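Local atomic coordinates of RND efflux system, outer membrane lipoprotein, NodT family (Burkholderia mallei, PDB entry 6U94), a protein that probably forms the outer-membrane exit duct of an RND efflux pump. Residues Arg50-Asp55 and Ala265-Phe270; Leu85-Arg90 and Ala126-Thr131; Ser193-Ala198 and Thr220-Ala225; Ala301-Phe306 and Ala365-Thr370. All blocks are in the same frame, centred on the assembly; numbering follows the deposited sequence. Where two conformers were deposited one is given.

Contact 1 (Arg50-Asp55 and Ala265-Phe270); sequences RNFLAD and ALLAEF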
loop_
_atom_site.group_PDB
_atom_site.type_symbol
_atom_site.label_atom_id
_atom_site.label_comp_id
_atom_site.label_asym_id
_atom_site.label_seq_id
_atom_site.Cartn_x
_atom_site.Cartn_y
_atom_site.Cartn_z
ATOM N N ARG A 50 2.842 -16.513 -3.643
ATOM C CA ARG A 50 2.988 -16.643 -5.087
ATOM C C ARG A 50 1.662 -16.494 -5.820
ATOM O O ARG A 50 1.664 -16.142 -7.004
ATOM C CB ARG A 50 3.639 -17.983 -5.442
ATOM C CG ARG A 50 5.117 -18.081 -5.070
ATOM C CD ARG A 50 5.753 -19.358 -5.617
ATOM N NE ARG A 50 6.872 -19.077 -6.514
ATOM C CZ ARG A 50 8.150 -19.089 -6.147
ATOM N NH1 ARG A 50 8.481 -19.372 -4.894
ATOM N NH2 ARG A 50 9.100 -18.819 -7.034
ATOM N N ASN A 51 0.533 -16.756 -5.155
ATOM C CA ASN A 51 -0.738 -16.532 -5.829
ATOM C C ASN A 51 -1.098 -15.055 -5.900
ATOM O O ASN A 51 -1.899 -14.671 -6.758
ATOM C CB ASN A 51 -1.859 -17.321 -5.147
ATOM C CG ASN A 51 -1.849 -17.175 -3.641
ATOM O OD1 ASN A 51 -1.232 -16.260 -3.095
ATOM N ND2 ASN A 51 -2.540 -18.081 -2.959
ATOM N N PHE A 52 -0.509 -14.219 -5.046
ATOM C CA PHE A 52 -0.791 -12.790 -5.038
ATOM C C PHE A 52 0.212 -12.009 -5.881
ATOM O O PHE A 52 -0.180 -11.174 -6.702
ATOM C CB PHE A 52 -0.802 -12.276 -3.595
ATOM C CG PHE A 52 -0.959 -10.790 -3.477
ATOM C CD1 PHE A 52 -2.083 -10.152 -3.983
ATOM C CD2 PHE A 52 0.007 -10.030 -2.842
ATOM C CE1 PHE A 52 -2.230 -8.779 -3.867
ATOM C CE2 PHE A 52 -0.133 -8.658 -2.724
ATOM C CZ PHE A 52 -1.256 -8.034 -3.237
ATOM N N LEU A 53 1.502 -12.271 -5.693
ATOM C CA LEU A 53 2.543 -11.630 -6.493
ATOM C C LEU A 53 2.705 -12.429 -7.780
ATOM O O LEU A 53 3.316 -13.500 -7.788
ATOM C CB LEU A 53 3.848 -11.550 -5.710
ATOM C CG LEU A 53 3.724 -10.890 -4.335
ATOM C CD1 LEU A 53 5.084 -10.721 -3.694
ATOM C CD2 LEU A 53 3.018 -9.552 -4.445
ATOM N N ALA A 54 2.152 -11.907 -8.874
ATOM C CA ALA A 54 2.116 -12.637 -10.136
ATOM C C ALA A 54 3.333 -12.387 -11.013
ATOM O O ALA A 54 3.708 -13.266 -11.798
ATOM C CB ALA A 54 0.849 -12.277 -10.916
ATOM N N ASP A 55 3.959 -11.217 -10.903
ATOM C CA ASP A 55 5.085 -10.884 -11.767
ATOM C C ASP A 55 6.282 -11.773 -11.451
ATOM O O ASP A 55 6.659 -11.939 -10.286
ATOM C CB ASP A 55 5.457 -9.411 -11.606
ATOM C CG ASP A 55 6.520 -8.969 -12.589
ATOM O OD1 ASP A 55 6.279 -9.073 -13.810
ATOM O OD2 ASP A 55 7.591 -8.512 -12.140
ATOM N N ALA A 265 -0.057 -6.281 -15.563
ATOM C CA ALA A 265 -0.503 -6.719 -14.247
ATOM C C ALA A 265 0.640 -7.420 -13.522
ATOM O O ALA A 265 1.186 -8.408 -14.022
ATOM C CB ALA A 265 -1.710 -7.647 -14.366
ATOM N N LEU A 266 0.997 -6.905 -12.346
ATOM C CA LEU A 266 1.984 -7.540 -11.483
ATOM C C LEU A 266 1.376 -8.198 -10.256
ATOM O O LEU A 266 1.905 -9.209 -9.791
ATOM C CB LEU A 266 3.038 -6.521 -11.030
ATOM C CG LEU A 266 3.958 -5.958 -12.117
ATOM C CD1 LEU A 266 3.393 -4.673 -12.705
ATOM C CD2 LEU A 266 5.355 -5.736 -11.566
ATOM N N LEU A 267 0.288 -7.652 -9.727
ATOM C CA LEU A 267 -0.455 -8.262 -8.637
ATOM C C LEU A 267 -1.681 -8.979 -9.185
ATOM O O LEU A 267 -2.285 -8.549 -10.170
ATOM C CB LEU A 267 -0.890 -7.214 -7.609
ATOM C CG LEU A 267 0.192 -6.324 -7.001
ATOM C CD1 LEU A 267 -0.392 -5.468 -5.886
ATOM C CD2 LEU A 267 1.347 -7.169 -6.490
ATOM N N ALA A 268 -2.039 -10.083 -8.540
ATOM C CA ALA A 268 -3.280 -10.763 -8.862
ATOM C C ALA A 268 -4.428 -10.140 -8.081
ATOM O O ALA A 268 -4.254 -9.660 -6.956
ATOM C CB ALA A 268 -3.175 -12.257 -8.551
ATOM N N GLU A 269 -5.606 -10.137 -8.695
ATOM C CA GLU A 269 -6.783 -9.593 -8.037
ATOM C C GLU A 269 -7.264 -10.537 -6.941
ATOM O O GLU A 269 -7.133 -11.760 -7.037
ATOM C CB GLU A 269 -7.898 -9.349 -9.054
ATOM C CG GLU A 269 -9.100 -8.602 -8.498
ATOM C CD GLU A 269 -8.711 -7.307 -7.814
ATOM O OE1 GLU A 269 -8.540 -7.311 -6.573
ATOM O OE2 GLU A 269 -8.563 -6.286 -8.520
ATOM N N PHE A 270 -7.811 -9.953 -5.884
ATOM C CA PHE A 270 -8.334 -10.749 -4.787
ATOM C C PHE A 270 -9.541 -11.553 -5.260
ATOM O O PHE A 270 -10.433 -10.996 -5.917
ATOM C CB PHE A 270 -8.718 -9.854 -3.613
ATOM C CG PHE A 270 -7.547 -9.179 -2.965
ATOM C CD1 PHE A 270 -6.728 -9.877 -2.084
ATOM C CD2 PHE A 270 -7.261 -7.854 -3.233
ATOM C CE1 PHE A 270 -5.642 -9.256 -1.485
ATOM C CE2 PHE A 270 -6.183 -7.228 -2.639
ATOM C CZ PHE A 270 -5.371 -7.929 -1.762
#

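Contact 2 (Leu85-Arg90 and Ala126-Thr131); sequences LYRIQR and ASVGLT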
loop_
_atom_site.group_PDB
_atom_site.type_symbol
_atom_site.label_atom_id
_atom_site.label_comp_id
_atom_site.label_asym_id
_atom_site.label_seq_id
_atom_site.Cartn_x
_atom_site.Cartn_y
_atom_site.Cartn_z
ATOM N N LEU A 85 14.479 4.687 3.945
ATOM C CA LEU A 85 15.158 5.157 2.744
ATOM C C LEU A 85 14.173 5.699 1.715
ATOM O O LEU A 85 14.432 6.733 1.091
ATOM C CB LEU A 85 15.998 4.035 2.136
ATOM C CG LEU A 85 17.373 3.812 2.771
ATOM C CD1 LEU A 85 18.150 2.739 2.024
ATOM C CD2 LEU A 85 18.157 5.115 2.814
ATOM N N TYR A 86 13.037 5.025 1.525
ATOM C CA TYR A 86 12.164 5.336 0.402
ATOM C C TYR A 86 10.711 5.612 0.762
ATOM O O TYR A 86 9.965 6.042 -0.120
ATOM C CB TYR A 86 12.194 4.191 -0.624
ATOM C CG TYR A 86 11.121 3.152 -0.393
ATOM C CD1 TYR A 86 11.243 2.214 0.625
ATOM C CD2 TYR A 86 9.981 3.114 -1.188
ATOM C CE1 TYR A 86 10.259 1.265 0.843
ATOM C CE2 TYR A 86 8.992 2.172 -0.977
ATOM C CZ TYR A 86 9.137 1.248 0.040
ATOM O OH TYR A 86 8.158 0.303 0.257
ATOM N N ARG A 87 10.278 5.383 2.001
ATOM C CA ARG A 87 8.844 5.407 2.261
ATOM C C ARG A 87 8.432 6.383 3.358
ATOM O O ARG A 87 7.474 7.140 3.177
ATOM C CB ARG A 87 8.355 4.001 2.614
ATOM C CG ARG A 87 6.844 3.856 2.565
ATOM C CD ARG A 87 6.434 2.397 2.575
ATOM N NE ARG A 87 4.996 2.231 2.393
ATOM C CZ ARG A 87 4.364 1.063 2.465
ATOM N NH1 ARG A 87 5.042 -0.051 2.720
ATOM N NH2 ARG A 87 3.050 1.009 2.284
ATOM N N ILE A 88 9.134 6.369 4.495
ATOM C CA ILE A 88 8.690 7.143 5.655
ATOM C C ILE A 88 8.635 8.630 5.325
ATOM O O ILE A 88 7.666 9.322 5.663
ATOM C CB ILE A 88 9.600 6.873 6.867
ATOM C CG1 ILE A 88 9.724 5.371 7.122
ATOM C CG2 ILE A 88 9.056 7.571 8.103
ATOM C CD1 ILE A 88 8.415 4.706 7.460
ATOM N N GLN A 89 9.669 9.142 4.659
ATOM C CA GLN A 89 9.739 10.570 4.375
ATOM C C GLN A 89 8.943 10.983 3.143
ATOM O O GLN A 89 8.708 12.181 2.958
ATOM C CB GLN A 89 11.197 11.007 4.216
ATOM C CG GLN A 89 11.989 11.029 5.518
ATOM C CD GLN A 89 11.542 12.122 6.483
ATOM O OE1 GLN A 89 10.563 12.829 6.240
ATOM N NE2 GLN A 89 12.270 12.267 7.583
ATOM N N ARG A 90 8.528 10.042 2.300
ATOM C CA ARG A 90 7.662 10.357 1.174
ATOM C C ARG A 90 6.184 10.306 1.541
ATOM O O ARG A 90 5.332 10.414 0.652
ATOM C CB ARG A 90 7.949 9.418 0.002
ATOM C CG ARG A 90 9.021 9.936 -0.938
ATOM C CD ARG A 90 9.014 9.165 -2.238
ATOM N NE ARG A 90 10.191 8.317 -2.384
ATOM C CZ ARG A 90 10.308 7.364 -3.302
ATOM N NH1 ARG A 90 9.312 7.134 -4.148
ATOM N NH2 ARG A 90 11.416 6.638 -3.370
ATOM N N ALA A 126 6.035 6.913 10.993
ATOM C CA ALA A 126 6.909 5.763 10.801
ATOM C C ALA A 126 6.141 4.481 10.511
ATOM O O ALA A 126 6.736 3.525 10.006
ATOM C CB ALA A 126 7.795 5.566 12.032
ATOM N N SER A 127 4.843 4.437 10.809
ATOM C CA SER A 127 4.048 3.223 10.691
ATOM C C SER A 127 3.199 3.185 9.427
ATOM O O SER A 127 2.259 2.387 9.354
ATOM C CB SER A 127 3.156 3.059 11.921
ATOM O OG SER A 127 3.933 2.910 13.097
ATOM N N VAL A 128 3.514 4.017 8.430
ATOM C CA VAL A 128 2.668 4.116 7.243
ATOM C C VAL A 128 2.623 2.775 6.523
ATOM O O VAL A 128 3.658 2.145 6.272
ATOM C CB VAL A 128 3.161 5.242 6.319
ATOM C CG1 VAL A 128 4.640 5.084 5.996
ATOM C CG2 VAL A 128 2.338 5.276 5.039
ATOM N N GLY A 129 1.412 2.324 6.203
ATOM C CA GLY A 129 1.242 1.069 5.499
ATOM C C GLY A 129 1.465 -0.175 6.331
ATOM O O GLY A 129 1.687 -1.249 5.768
ATOM N N LEU A 130 1.405 -0.068 7.656
ATOM C CA LEU A 130 1.596 -1.203 8.546
ATOM C C LEU A 130 0.275 -1.594 9.197
ATOM O O LEU A 130 -0.490 -0.732 9.642
ATOM C CB LEU A 130 2.635 -0.888 9.627
ATOM C CG LEU A 130 4.067 -0.635 9.153
ATOM C CD1 LEU A 130 5.006 -0.484 10.343
ATOM C CD2 LEU A 130 4.529 -1.754 8.231
ATOM N N THR A 131 0.017 -2.896 9.259
ATOM C CA THR A 131 -1.171 -3.403 9.926
ATOM C C THR A 131 -1.000 -3.337 11.443
ATOM O O THR A 131 0.050 -2.952 11.963
ATOM C CB THR A 131 -1.473 -4.828 9.474
ATOM O OG1 THR A 131 -0.351 -5.674 9.758
ATOM C CG2 THR A 131 -1.770 -4.858 7.974
#

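Contact 3 (Ser193-Ala198 and Thr220-Ala225); sequences SQQDAA and TQVQTA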
loop_
_atom_site.group_PDB
_atom_site.type_symbol
_atom_site.label_atom_id
_atom_site.label_comp_id
_atom_site.label_asym_id
_atom_site.label_seq_id
_atom_site.Cartn_x
_atom_site.Cartn_y
_atom_site.Cartn_z
ATOM N N SER A 193 9.852 17.907 -25.062
ATOM C CA SER A 193 8.838 18.661 -25.792
ATOM C C SER A 193 8.892 20.142 -25.441
ATOM O O SER A 193 8.725 20.999 -26.316
ATOM C CB SER A 193 7.449 18.093 -25.502
ATOM O OG SER A 193 7.346 16.750 -25.940
ATOM N N GLN A 194 9.130 20.463 -24.167
ATOM C CA GLN A 194 9.152 21.864 -23.760
ATOM C C GLN A 194 10.423 22.569 -24.215
ATOM O O GLN A 194 10.418 23.793 -24.387
ATOM C CB GLN A 194 8.986 21.974 -22.246
ATOM C CG GLN A 194 7.630 21.504 -21.748
ATOM C CD GLN A 194 6.479 22.066 -22.567
ATOM O OE1 GLN A 194 5.601 21.325 -23.009
ATOM N NE2 GLN A 194 6.475 23.381 -22.764
ATOM N N GLN A 195 11.517 21.826 -24.408
ATOM C CA GLN A 195 12.715 22.432 -24.981
ATOM C C GLN A 195 12.487 22.818 -26.436
ATOM O O GLN A 195 12.991 23.848 -26.897
ATOM C CB GLN A 195 13.905 21.480 -24.859
ATOM C CG GLN A 195 14.500 21.397 -23.465
ATOM C CD GLN A 195 15.654 20.418 -23.386
ATOM O OE1 GLN A 195 16.004 19.773 -24.376
ATOM N NE2 GLN A 195 16.254 20.303 -22.207
ATOM N N ASP A 196 11.735 22.000 -27.176
ATOM C CA ASP A 196 11.401 22.350 -28.550
ATOM C C ASP A 196 10.365 23.465 -28.602
ATOM O O ASP A 196 10.371 24.274 -29.536
ATOM C CB ASP A 196 10.899 21.117 -29.299
ATOM C CG ASP A 196 11.843 19.936 -29.173
ATOM O OD1 ASP A 196 13.028 20.157 -28.850
ATOM O OD2 ASP A 196 11.401 18.790 -29.401
ATOM N N ALA A 197 9.473 23.524 -27.610
ATOM C CA ALA A 197 8.536 24.637 -27.528
ATOM C C ALA A 197 9.268 25.943 -27.243
ATOM O O ALA A 197 8.962 26.980 -27.844
ATOM C CB ALA A 197 7.482 24.359 -26.455
ATOM N N ALA A 198 10.248 25.910 -26.337
ATOM C CA ALA A 198 11.026 27.110 -26.050
ATOM C C ALA A 198 11.876 27.526 -27.244
ATOM O O ALA A 198 12.141 28.721 -27.431
ATOM C CB ALA A 198 11.908 26.884 -24.821
ATOM N N THR A 220 10.207 28.562 -17.741
ATOM C CA THR A 220 9.755 27.966 -16.490
ATOM C C THR A 220 8.940 26.696 -16.705
ATOM O O THR A 220 8.720 25.954 -15.743
ATOM C CB THR A 220 8.936 28.966 -15.668
ATOM O OG1 THR A 220 7.753 29.332 -16.384
ATOM C CG2 THR A 220 9.754 30.213 -15.368
ATOM N N GLN A 221 8.481 26.436 -17.930
ATOM C CA GLN A 221 7.953 25.114 -18.251
ATOM C C GLN A 221 9.076 24.087 -18.295
ATOM O O GLN A 221 8.952 22.986 -17.746
ATOM C CB GLN A 221 7.211 25.144 -19.588
ATOM C CG GLN A 221 5.835 25.778 -19.546
ATOM C CD GLN A 221 5.168 25.796 -20.911
ATOM O OE1 GLN A 221 4.784 24.753 -21.442
ATOM N NE2 GLN A 221 5.035 26.985 -21.486
ATOM N N VAL A 222 10.180 24.434 -18.961
ATOM C CA VAL A 222 11.343 23.555 -19.007
ATOM C C VAL A 222 11.950 23.403 -17.619
ATOM O O VAL A 222 12.413 22.319 -17.242
ATOM C CB VAL A 222 12.369 24.094 -20.022
ATOM C CG1 VAL A 222 13.628 23.246 -20.022
ATOM C CG2 VAL A 222 11.760 24.148 -21.408
ATOM N N GLN A 223 11.951 24.484 -16.835
ATOM C CA GLN A 223 12.543 24.436 -15.502
ATOM C C GLN A 223 11.785 23.477 -14.592
ATOM O O GLN A 223 12.398 22.700 -13.851
ATOM C CB GLN A 223 12.579 25.840 -14.896
ATOM N N THR A 224 10.448 23.511 -14.635
ATOM C CA THR A 224 9.665 22.588 -13.818
ATOM C C THR A 224 9.836 21.148 -14.288
ATOM O O THR A 224 9.819 20.221 -13.468
ATOM C CB THR A 224 8.187 22.979 -13.837
ATOM O OG1 THR A 224 7.746 23.128 -15.189
ATOM C CG2 THR A 224 7.968 24.285 -13.083
ATOM N N ALA A 225 10.004 20.939 -15.595
ATOM C CA ALA A 225 10.231 19.586 -16.091
ATOM C C ALA A 225 11.595 19.064 -15.657
ATOM O O ALA A 225 11.721 17.906 -15.242
ATOM C CB ALA A 225 10.102 19.552 -17.615
#

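Contact 4 (Ala301-Phe306 and Ala365-Thr370); sequences AARAAF and AGYEHT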
loop_
_atom_site.group_PDB
_atom_site.type_symbol
_atom_site.label_atom_id
_atom_site.label_comp_id
_atom_site.label_asym_id
_atom_site.label_seq_id
_atom_site.Cartn_x
_atom_site.Cartn_y
_atom_site.Cartn_z
ATOM N N ALA A 301 -15.288 -22.197 21.605
ATOM C CA ALA A 301 -16.316 -21.384 22.248
ATOM C C ALA A 301 -16.066 -19.901 22.025
ATOM O O ALA A 301 -17.013 -19.121 21.876
ATOM C CB ALA A 301 -16.369 -21.678 23.746
ATOM N N ALA A 302 -14.796 -19.489 22.035
ATOM C CA ALA A 302 -14.473 -18.077 21.879
ATOM C C ALA A 302 -14.729 -17.612 20.449
ATOM O O ALA A 302 -15.205 -16.493 20.231
ATOM C CB ALA A 302 -13.022 -17.827 22.288
ATOM N N ARG A 303 -14.426 -18.460 19.463
ATOM C CA ARG A 303 -14.730 -18.126 18.077
ATOM C C ARG A 303 -16.233 -18.031 17.859
ATOM O O ARG A 303 -16.719 -17.109 17.194
ATOM C CB ARG A 303 -14.117 -19.162 17.138
ATOM C CG ARG A 303 -12.621 -19.017 16.935
ATOM C CD ARG A 303 -12.113 -20.085 15.986
ATOM N NE ARG A 303 -10.659 -20.068 15.856
ATOM C CZ ARG A 303 -9.965 -20.962 15.160
ATOM N NH1 ARG A 303 -10.589 -21.950 14.531
ATOM N NH2 ARG A 303 -8.644 -20.872 15.095
ATOM N N ALA A 304 -16.984 -18.985 18.413
ATOM C CA ALA A 304 -18.437 -18.939 18.303
ATOM C C ALA A 304 -18.988 -17.646 18.886
ATOM O O ALA A 304 -19.950 -17.075 18.358
ATOM C CB ALA A 304 -19.054 -20.150 19.002
ATOM N N ALA A 305 -18.375 -17.155 19.965
ATOM C CA ALA A 305 -18.887 -15.965 20.632
ATOM C C ALA A 305 -18.469 -14.677 19.928
ATOM O O ALA A 305 -19.263 -13.736 19.844
ATOM C CB ALA A 305 -18.424 -15.940 22.090
ATOM N N PHE A 306 -17.235 -14.605 19.414
ATOM C CA PHE A 306 -16.657 -13.323 19.037
ATOM C C PHE A 306 -16.094 -13.236 17.620
ATOM O O PHE A 306 -15.594 -12.171 17.244
ATOM C CB PHE A 306 -15.545 -12.941 20.027
ATOM C CG PHE A 306 -16.010 -12.858 21.455
ATOM C CD1 PHE A 306 -16.864 -11.847 21.864
ATOM C CD2 PHE A 306 -15.584 -13.789 22.390
ATOM C CE1 PHE A 306 -17.291 -11.766 23.175
ATOM C CE2 PHE A 306 -16.008 -13.716 23.704
ATOM C CZ PHE A 306 -16.860 -12.705 24.099
ATOM N N ALA A 365 -11.483 -10.248 26.679
ATOM C CA ALA A 365 -11.748 -8.896 26.196
ATOM C C ALA A 365 -10.737 -8.480 25.135
ATOM O O ALA A 365 -11.103 -7.855 24.132
ATOM C CB ALA A 365 -11.744 -7.909 27.363
ATOM N N GLY A 366 -9.461 -8.817 25.337
ATOM C CA GLY A 366 -8.462 -8.520 24.326
ATOM C C GLY A 366 -8.703 -9.280 23.035
ATOM O O GLY A 366 -8.521 -8.739 21.941
ATOM N N TYR A 367 -9.120 -10.542 23.149
ATOM C CA TYR A 367 -9.440 -11.334 21.965
ATOM C C TYR A 367 -10.606 -10.728 21.195
ATOM O O TYR A 367 -10.572 -10.649 19.961
ATOM C CB TYR A 367 -9.755 -12.768 22.385
ATOM C CG TYR A 367 -10.148 -13.707 21.267
ATOM C CD1 TYR A 367 -9.218 -14.136 20.330
ATOM C CD2 TYR A 367 -11.440 -14.204 21.179
ATOM C CE1 TYR A 367 -9.576 -15.010 19.318
ATOM C CE2 TYR A 367 -11.805 -15.080 20.178
ATOM C CZ TYR A 367 -10.868 -15.479 19.247
ATOM O OH TYR A 367 -11.227 -16.348 18.240
ATOM N N GLU A 368 -11.645 -10.288 21.909
ATOM C CA GLU A 368 -12.799 -9.687 21.250
ATOM C C GLU A 368 -12.412 -8.410 20.516
ATOM O O GLU A 368 -12.828 -8.193 19.372
ATOM C CB GLU A 368 -13.899 -9.408 22.276
ATOM C CG GLU A 368 -15.157 -8.784 21.691
ATOM C CD GLU A 368 -16.181 -8.426 22.750
ATOM O OE1 GLU A 368 -15.800 -8.318 23.935
ATOM O OE2 GLU A 368 -17.368 -8.257 22.398
ATOM N N HIS A 369 -11.602 -7.557 21.154
ATOM C CA HIS A 369 -11.197 -6.301 20.529
ATOM C C HIS A 369 -10.255 -6.537 19.357
ATOM O O HIS A 369 -10.322 -5.826 18.348
ATOM C CB HIS A 369 -10.540 -5.387 21.564
ATOM C CG HIS A 369 -11.479 -4.898 22.620
ATOM N ND1 HIS A 369 -12.826 -4.717 22.389
ATOM C CD2 HIS A 369 -11.270 -4.557 23.913
ATOM C CE1 HIS A 369 -13.405 -4.283 23.495
ATOM N NE2 HIS A 369 -12.483 -4.177 24.434
ATOM N N THR A 370 -9.363 -7.523 19.476
ATOM C CA THR A 370 -8.430 -7.814 18.394
ATOM C C THR A 370 -9.162 -8.266 17.138
ATOM O O THR A 370 -8.702 -8.001 16.021
ATOM C CB THR A 370 -7.414 -8.870 18.851
ATOM O OG1 THR A 370 -6.633 -8.342 19.931
ATOM C CG2 THR A 370 -6.477 -9.276 17.714
#

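Contact 1 (Arg50-Asp55 and Ala265-Phe270)
N51 makes the first touch: its carbonyl O lies 3.3 Å from CB of A268. F52 follows with a nearly straight bond (172°), its O taking the N-H of A268 at 2.8 Å. Its ring, swung anti to the backbone N (chi1 175°), has CD2 of L267 over one face. CZ of F52 is 3.8 Å from CD1 of L267, and CE1 is 3.9 Å from CZ of F270. The F52 and F270 planes are within 25° of parallel but slid apart, and the F52 ring also meets Y452. L53 forms a single beta bridge with L267, an isolated pairing of two loops in a largely helical chain; alongside it, CD2 of L53 rests 3.6 Å from CD2 of L267. Next, one carbonyl oxygen serves two donors: L266 O accepts A54 N at 2.9 Å and D55 N at 3.1 Å. D55 is the N-cap of helix 56-67, its OD2 receiving L58 N. On the way there its CG passes 3.6 Å from CD2 of L266, and OD1 pairs with R264.

Contact 2 (Leu85-Arg90 and Ala126-Thr131)
A type II beta turn, S127 to L130, faces the C-terminal end of helix 72-86, and R87 and I88 lean on it from the residues where that helix gives out. In outer membrane factors, chain inserted hereabouts usually builds a beta hairpin of the membrane barrel; in this model residues 94-124 are missing and neither segment forms a strand, so the contact lies in coil at the surface. The turn is closed by L130 N to S127 O, 3.1 Å. R87 reaches it fully stretched: CG stands anti to the backbone N (chi1 -166°), and the chain runs straight on to NE. The guanidinium then comes to lie with V128 O above its plane, over the centre, 4.0 Å from CZ, perhaps a weak attraction. NH2 of R87 draws up to 3.7 Å from CA of G129, which has no side chain and a positive phi of 74°. The charge of R87 has its main partner elsewhere, in E169, through NH1. V128 O and A126 O both accept from R83 NH2, and G129 O accepts from K453 NZ, so the turn is pinned by two helices. Beside the arginine, I88 supplies the apolar half of the contact. Its CG2 is 3.9 Å from CA of A126, and its CD1 stands 4.1 Å from CG1 of V128. That same CD1 methyl abuts the backbone oxygen A126 O at 3.3 Å.

Contact 3 (Ser193-Ala198 and Thr220-Ala225)
This is helix-to-helix packing inside an antiparallel hairpin: helices 156-203 and 211-247 run back along each other, with V222 meeting Q194, and the centre of the contact lies about 33 Å from the centre of the chain, towards the turn that joins the two. Such long paired helices make up the coiled-coil barrel of outer membrane factors, and this hairpin is consistent with that plan. The local axes approach to 8.9 Å with their directions 162° apart. V222 carries most of the apolar contact. With CG1 anti to the backbone N (chi1 176°), its other methyl, CG2, is pressed against the facing backbone, 3.3 Å from Q194 O and 3.6 Å from Q194 CB. A198, one turn further along, adds its CB at 4.4 Å from the same CG2. CG1 takes the outer side, 4.0 Å from CG of Q195, whose extended chain crosses the valine at about a right angle. On the inner side the chain of Q194 bends at chi2, which folds its amide back beside Q221; Q194 NE2 is 3.7 Å from Q221 CB. The two glutamine amides are close together and buried. Helix 421-454 covers this polar corner, with Q427 against Q194 and F424 against Q221, while L191 of helix 156-203 continues the apolar seam past V222 to A225.

Contact 4 (Ala301-Phe306 and Ala365-Thr370)
Helices 299-306 and 362-415 meet at a crossing of 50°, their local axes no nearer than 10.5 Å, with F306 and E368 the closest backbone pair. The gap between the axes is bridged by large side chains, in a corner where a short helix that ends at F306 packs on one of the long helices of the outer membrane factor fold, and helix 283-294 closes in from beside them. Y367 spans the gap. Its ring is thrown anti to the backbone N (chi1 178°), which carries CE2 to 3.7 Å from CB of A302, while A302 O lies at the ring edge, in its plane. The hydroxyl travels further and ends 3.3 Å from CG of R303. It also stands at the edge of the R303 guanidinium, and the two share an acceptor: E289 OE2 takes a hydrogen bond from the tyrosine OH and forms a salt bridge with R303 NE. One glutamate oxygen thus fixes the ends of two side chains from different helices, while A288 and L292 pack on the tyrosine ring. F306 makes the second half of the contact, sandwiched between A305 CB on one face and the stem of E368 on the other. The stem makes a CH-pi contact, with CB of E368 4.2 Å from the ring centroid and 26° off the normal. E368 then runs extended past the ring towards R359, which pairs with OE1; on the way CG of E368 comes within 3.5 Å of CD1 of F306.

In the fold
The modelled chain begins at 46 and enters contact 1 within a few residues, and that contact shuts only at 265-270, after the first set of long helices has been laid down. Contacts 2 and 3 both nest in this loop, one after the other: contact 2 closes over the unmodelled 94-124, and contact 3 closes the shorter turn between helices 156-203 and 211-247. Contact 4 opens after contact 1 has closed and ties helix 299-306 to helix 362-415. None of the four cross or touch. Contacts 3 and 4 lie on opposite sides of the chain's centre, their own centres about 61 Å apart, with contacts 1 and 2 nearer the middle, their centres about 22 Å apart.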